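Local coordinates for protein phosphatase YwpJ (Bacillus subtilis, PDB 1NRW) that is a magnesium-dependent phosphatase of the haloacid dehalogenase superfamily that removes phosphate from phosphorylated five- and six-carbon sugars and nucleoside monophosphates in vitro, at residues 91-96 with 173-178; 103-108 with 112-117. All blocks are in the same frame, centred on the assembly; numbering follows the deposited sequence.

In the fold
Both interactions build the same six-stranded sheet and its covering, consistent with the cap domain of Cof-type haloacid dehalogenase-like phosphatases. Interaction 1 is buried and wholly apolar: helix 87-99 lies over a face of the sheet and meets strand 172-178 through three aliphatic side chains. Interaction 2, the hairpin of strands 103-108 and 112-114, lies within the sheet, so backbone hydrogen bonds lead there and aromatic and polar side chains join in; most of it is buried, but Tyr-103, Tyr-113, Pro-115 and Gln-116 are partly exposed. Strands 172-178 and 103-108 are antiparallel neighbours, and Leu-94 of the helix also rests on Tyr-104 and Val-106, tying the two contacts together.

Interaction 1: residues 91-96 with 173-178; sequences YDILSW and YNILGF
Ile-175, on strand 172-178, fits against Ile-93 and Leu-94 on consecutive positions of helix 87-99, and these three side chains make up the whole contact. It lays a helix over one face of a beta sheet, as in a two-layer alpha/beta domain, consistent with the cap of Cof-type phosphatases. All the touching is methyl and methine against methyl. CG2 of Ile-175 lies 3.7 Å from CD2 of Leu-94, while CD1 of Ile-175 is 3.8 Å from CD2 of Leu-94 and 4.0 Å from CG2 of Ile-93. With CG1 set anti to the carbonyl carbon (chi1 -62°) and the chain extended beyond it (chi2 173°), Ile-175 sends CD1 up to the helix. A beta-branched residue suits the extended strand and offers the helix two apolar branches, CG2 and the CG1-CD1 arm.

Polar groups nearby serve other partners: Asn-174 ND2 bonds to Glu-209 OE1 and to the backbone oxygen of Gly-45, a probable phosphate-binding residue. Ile-93 also touches Leu-210 on strand 207-212, and Leu-94 touches Val-106 on strand 103-108, so the helix spans three neighbouring strands. With no directional bond between the two segments, the contact rests on apolar burial and van der Waals fit, a modest area that the helix's neighbouring contacts add to.

Interaction 2: residues 103-108 with 112-117; sequences YYEVFT and IYTPQN
Ile-112 opens the second strand of a beta hairpin by pairing with Phe-107, in the non-hydrogen-bonded position of the antiparallel register. The two side chains run side by side: CG2 of Ile-112 sits over the centre of the Phe-107 ring in a CH-pi contact, 4.1 Å from the centroid, while its CD1 reaches CE1 of that ring. This pair and Glu-105 share one face of the sheet, on which Leu-121 and Val-124 of helix 118-132 cover Glu-105.

Tyr-113 turns to the other face and pairs with Val-106, giving two backbone bonds between these strands: Val-106 N to Tyr-113 O, 2.8 Å, and Tyr-113 N to Val-106 O, 2.9 Å. Its ring takes CG2 of Thr-108 at the edge, and Tyr-113 OH bonds to Ser-110 OG.

At Thr-114 a side chain takes over from the backbone. With OG1 anti to the backbone N (chi1 178°), it donates to Tyr-104 O at 2.8 Å and accepts from Gln-116 N, an ST turn that ends the strand in an ordered bend. Pro-115, rigid and apolar, lays CD over one face of the Tyr-104 ring, displaced toward its rim, 3.8 Å from the centroid, in a second CH-pi contact; Tyr-104 OH bonds to Glu-98 OE1.

The weak bond modelled from Gln-116 NE2 to Tyr-104 O is doubtful, since the same NE2 lies 2.8 Å from Tyr-104 N, another donor. Gln-116 bends at chi2 (53°) and crosses Tyr-103 obliquely, amide and ring planes 15° apart, with CG of Gln-116 3.6 Å from CG of Tyr-103.

Interaction 1: residues 91-96 with 173-178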
# COMPACT_ATOMS: atom_id res chain seq x y z
N TYR A 91 -14.78 -2.42 -15.12
CA TYR A 91 -14.76 -2.18 -16.56
C TYR A 91 -14.89 -0.68 -16.82
O TYR A 91 -14.17 -0.10 -17.63
CB TYR A 91 -15.92 -2.90 -17.25
CG TYR A 91 -15.86 -2.84 -18.76
CD1 TYR A 91 -15.18 -3.81 -19.49
CD2 TYR A 91 -16.48 -1.80 -19.45
CE1 TYR A 91 -15.10 -3.75 -20.88
CE2 TYR A 91 -16.41 -1.72 -20.84
CZ TYR A 91 -15.72 -2.70 -21.55
OH TYR A 91 -15.65 -2.63 -22.93
N ASP A 92 -15.83 -0.06 -16.11
CA ASP A 92 -16.10 1.36 -16.23
C ASP A 92 -14.86 2.19 -15.91
O ASP A 92 -14.48 3.09 -16.66
CB ASP A 92 -17.24 1.73 -15.27
CG ASP A 92 -17.99 2.96 -15.72
OD1 ASP A 92 -17.37 4.03 -15.87
OD2 ASP A 92 -19.22 2.84 -15.92
N ILE A 93 -14.23 1.88 -14.78
CA ILE A 93 -13.04 2.60 -14.34
C ILE A 93 -11.88 2.47 -15.32
O ILE A 93 -11.26 3.46 -15.70
CB ILE A 93 -12.57 2.09 -12.96
CG1 ILE A 93 -13.65 2.38 -11.91
CG2 ILE A 93 -11.26 2.76 -12.57
CD1 ILE A 93 -13.40 1.74 -10.57
N LEU A 94 -11.58 1.24 -15.72
CA LEU A 94 -10.47 0.99 -16.64
C LEU A 94 -10.70 1.60 -18.01
O LEU A 94 -9.78 2.13 -18.63
CB LEU A 94 -10.20 -0.51 -16.74
CG LEU A 94 -9.80 -1.12 -15.39
CD1 LEU A 94 -9.69 -2.63 -15.50
CD2 LEU A 94 -8.48 -0.51 -14.93
N SER A 95 -11.94 1.53 -18.50
CA SER A 95 -12.24 2.11 -19.81
C SER A 95 -11.98 3.61 -19.76
O SER A 95 -11.41 4.18 -20.70
CB SER A 95 -13.70 1.85 -20.19
OG SER A 95 -14.58 2.47 -19.28
N TRP A 96 -12.38 4.24 -18.66
CA TRP A 96 -12.18 5.68 -18.50
C TRP A 96 -10.69 6.03 -18.38
O TRP A 96 -10.20 6.94 -19.07
CB TRP A 96 -12.93 6.19 -17.27
CG TRP A 96 -12.87 7.69 -17.14
CD1 TRP A 96 -13.56 8.61 -17.88
CD2 TRP A 96 -12.03 8.45 -16.25
NE1 TRP A 96 -13.20 9.89 -17.51
CE2 TRP A 96 -12.26 9.82 -16.52
CE3 TRP A 96 -11.09 8.10 -15.26
CZ2 TRP A 96 -11.59 10.84 -15.83
CZ3 TRP A 96 -10.43 9.12 -14.58
CH2 TRP A 96 -10.69 10.47 -14.87
N TYR A 173 -8.78 -6.23 -7.46
CA TYR A 173 -8.65 -5.80 -6.07
C TYR A 173 -8.38 -4.32 -5.88
O TYR A 173 -8.97 -3.68 -5.01
CB TYR A 173 -7.53 -6.58 -5.38
CG TYR A 173 -7.70 -8.08 -5.40
CD1 TYR A 173 -8.91 -8.67 -5.02
CD2 TYR A 173 -6.65 -8.92 -5.77
CE1 TYR A 173 -9.06 -10.06 -5.02
CE2 TYR A 173 -6.79 -10.30 -5.77
CZ TYR A 173 -8.00 -10.86 -5.40
OH TYR A 173 -8.13 -12.23 -5.40
N ASN A 174 -7.46 -3.77 -6.67
CA ASN A 174 -7.09 -2.37 -6.53
C ASN A 174 -6.65 -1.87 -7.89
O ASN A 174 -6.02 -2.61 -8.65
CB ASN A 174 -5.95 -2.27 -5.50
CG ASN A 174 -5.66 -0.84 -5.05
OD1 ASN A 174 -6.55 0.01 -4.98
ND2 ASN A 174 -4.40 -0.57 -4.71
N ILE A 175 -7.01 -0.64 -8.21
CA ILE A 175 -6.64 -0.03 -9.48
C ILE A 175 -5.91 1.27 -9.20
O ILE A 175 -6.46 2.17 -8.56
CB ILE A 175 -7.88 0.27 -10.36
CG1 ILE A 175 -8.61 -1.04 -10.68
CG2 ILE A 175 -7.45 0.96 -11.65
CD1 ILE A 175 -9.95 -0.84 -11.40
N LEU A 176 -4.68 1.35 -9.67
CA LEU A 176 -3.87 2.56 -9.49
C LEU A 176 -3.91 3.38 -10.78
O LEU A 176 -3.73 2.83 -11.87
CB LEU A 176 -2.42 2.19 -9.14
CG LEU A 176 -1.41 3.33 -8.95
CD1 LEU A 176 -0.29 2.87 -8.04
CD2 LEU A 176 -0.86 3.80 -10.30
N GLY A 177 -4.18 4.67 -10.64
CA GLY A 177 -4.20 5.59 -11.77
C GLY A 177 -3.09 6.60 -11.56
O GLY A 177 -2.87 7.04 -10.43
N PHE A 178 -2.40 6.99 -12.62
CA PHE A 178 -1.29 7.93 -12.51
C PHE A 178 -1.27 8.93 -13.65
O PHE A 178 -1.63 8.61 -14.78
CB PHE A 178 0.02 7.13 -12.52
CG PHE A 178 1.27 7.98 -12.63
CD1 PHE A 178 2.04 8.26 -11.50
CD2 PHE A 178 1.70 8.45 -13.86
CE1 PHE A 178 3.22 9.00 -11.59
CE2 PHE A 178 2.88 9.20 -13.98
CZ PHE A 178 3.64 9.47 -12.84

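Interaction 2: residues 103-108 with 112-117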
# COMPACT_ATOMS: atom_id res chain seq x y z
N TYR A 103 -1.87 6.49 -16.84
CA TYR A 103 -1.10 5.26 -16.77
C TYR A 103 -1.90 4.51 -15.71
O TYR A 103 -2.48 5.14 -14.82
CB TYR A 103 0.31 5.47 -16.20
CG TYR A 103 1.29 6.22 -17.06
CD1 TYR A 103 1.00 6.55 -18.38
CD2 TYR A 103 2.53 6.61 -16.54
CE1 TYR A 103 1.91 7.26 -19.16
CE2 TYR A 103 3.45 7.32 -17.31
CZ TYR A 103 3.13 7.65 -18.62
OH TYR A 103 4.03 8.38 -19.36
N TYR A 104 -1.95 3.19 -15.78
CA TYR A 104 -2.69 2.46 -14.76
C TYR A 104 -2.15 1.06 -14.51
O TYR A 104 -1.49 0.47 -15.37
CB TYR A 104 -4.19 2.42 -15.10
CG TYR A 104 -4.57 1.59 -16.30
CD1 TYR A 104 -4.78 0.21 -16.18
CD2 TYR A 104 -4.74 2.17 -17.56
CE1 TYR A 104 -5.14 -0.56 -17.28
CE2 TYR A 104 -5.09 1.41 -18.67
CZ TYR A 104 -5.29 0.04 -18.52
OH TYR A 104 -5.64 -0.72 -19.61
N GLU A 105 -2.40 0.55 -13.32
CA GLU A 105 -1.95 -0.78 -12.93
C GLU A 105 -3.15 -1.46 -12.28
O GLU A 105 -3.83 -0.85 -11.45
CB GLU A 105 -0.79 -0.69 -11.95
CG GLU A 105 0.43 0.04 -12.51
CD GLU A 105 1.58 0.11 -11.53
OE1 GLU A 105 1.50 -0.52 -10.45
OE2 GLU A 105 2.58 0.80 -11.84
N VAL A 106 -3.40 -2.71 -12.66
CA VAL A 106 -4.54 -3.45 -12.12
C VAL A 106 -4.05 -4.60 -11.25
O VAL A 106 -3.48 -5.58 -11.74
CB VAL A 106 -5.42 -4.02 -13.26
CG1 VAL A 106 -6.70 -4.62 -12.68
CG2 VAL A 106 -5.77 -2.91 -14.26
N PHE A 107 -4.27 -4.47 -9.95
CA PHE A 107 -3.85 -5.49 -9.00
C PHE A 107 -4.91 -6.58 -8.93
O PHE A 107 -6.05 -6.32 -8.57
CB PHE A 107 -3.65 -4.85 -7.62
CG PHE A 107 -2.48 -3.89 -7.57
CD1 PHE A 107 -1.23 -4.33 -7.15
CD2 PHE A 107 -2.63 -2.58 -7.99
CE1 PHE A 107 -0.13 -3.46 -7.16
CE2 PHE A 107 -1.54 -1.70 -8.00
CZ PHE A 107 -0.29 -2.14 -7.59
N THR A 108 -4.51 -7.80 -9.29
CA THR A 108 -5.40 -8.95 -9.28
C THR A 108 -4.73 -10.07 -8.51
O THR A 108 -3.70 -9.87 -7.88
CB THR A 108 -5.67 -9.46 -10.71
OG1 THR A 108 -4.48 -10.06 -11.23
CG2 THR A 108 -6.09 -8.31 -11.61
N ILE A 112 -0.12 -8.03 -11.75
CA ILE A 112 -0.50 -6.63 -11.88
C ILE A 112 -0.51 -6.35 -13.37
O ILE A 112 0.55 -6.26 -14.00
CB ILE A 112 0.53 -5.70 -11.20
CG1 ILE A 112 0.75 -6.12 -9.75
CG2 ILE A 112 0.04 -4.26 -11.24
CD1 ILE A 112 1.88 -5.36 -9.06
N TYR A 113 -1.70 -6.21 -13.94
CA TYR A 113 -1.82 -5.96 -15.37
C TYR A 113 -1.67 -4.48 -15.70
O TYR A 113 -2.16 -3.62 -14.98
CB TYR A 113 -3.18 -6.47 -15.87
CG TYR A 113 -3.28 -7.97 -15.80
CD1 TYR A 113 -2.62 -8.77 -16.73
CD2 TYR A 113 -4.02 -8.60 -14.79
CE1 TYR A 113 -2.67 -10.15 -16.65
CE2 TYR A 113 -4.07 -9.98 -14.70
CZ TYR A 113 -3.40 -10.75 -15.64
OH TYR A 113 -3.44 -12.12 -15.56
N THR A 114 -0.98 -4.20 -16.80
CA THR A 114 -0.77 -2.82 -17.21
C THR A 114 -0.32 -2.75 -18.66
O THR A 114 0.34 -3.65 -19.16
CB THR A 114 0.32 -2.13 -16.33
OG1 THR A 114 0.53 -0.80 -16.80
CG2 THR A 114 1.63 -2.91 -16.41
N PRO A 115 -0.72 -1.68 -19.37
CA PRO A 115 -0.34 -1.48 -20.77
C PRO A 115 0.90 -0.59 -20.89
O PRO A 115 1.41 -0.36 -21.98
CB PRO A 115 -1.58 -0.82 -21.36
CG PRO A 115 -2.02 0.07 -20.24
CD PRO A 115 -1.86 -0.81 -19.00
N GLN A 116 1.38 -0.08 -19.76
CA GLN A 116 2.55 0.80 -19.75
C GLN A 116 3.87 0.08 -20.02
O GLN A 116 4.00 -1.12 -19.78
CB GLN A 116 2.65 1.53 -18.40
CG GLN A 116 1.92 2.87 -18.32
CD GLN A 116 0.47 2.79 -18.74
OE1 GLN A 116 0.11 3.19 -19.84
NE2 GLN A 116 -0.37 2.28 -17.86
N ASN A 117 4.85 0.81 -20.54
CA ASN A 117 6.16 0.22 -20.80
C ASN A 117 7.06 0.42 -19.58
O ASN A 117 6.65 1.02 -18.58
CB ASN A 117 6.81 0.80 -22.08
CG ASN A 117 7.05 2.30 -22.01
OD1 ASN A 117 7.38 2.85 -20.96
ND2 ASN A 117 6.92 2.97 -23.16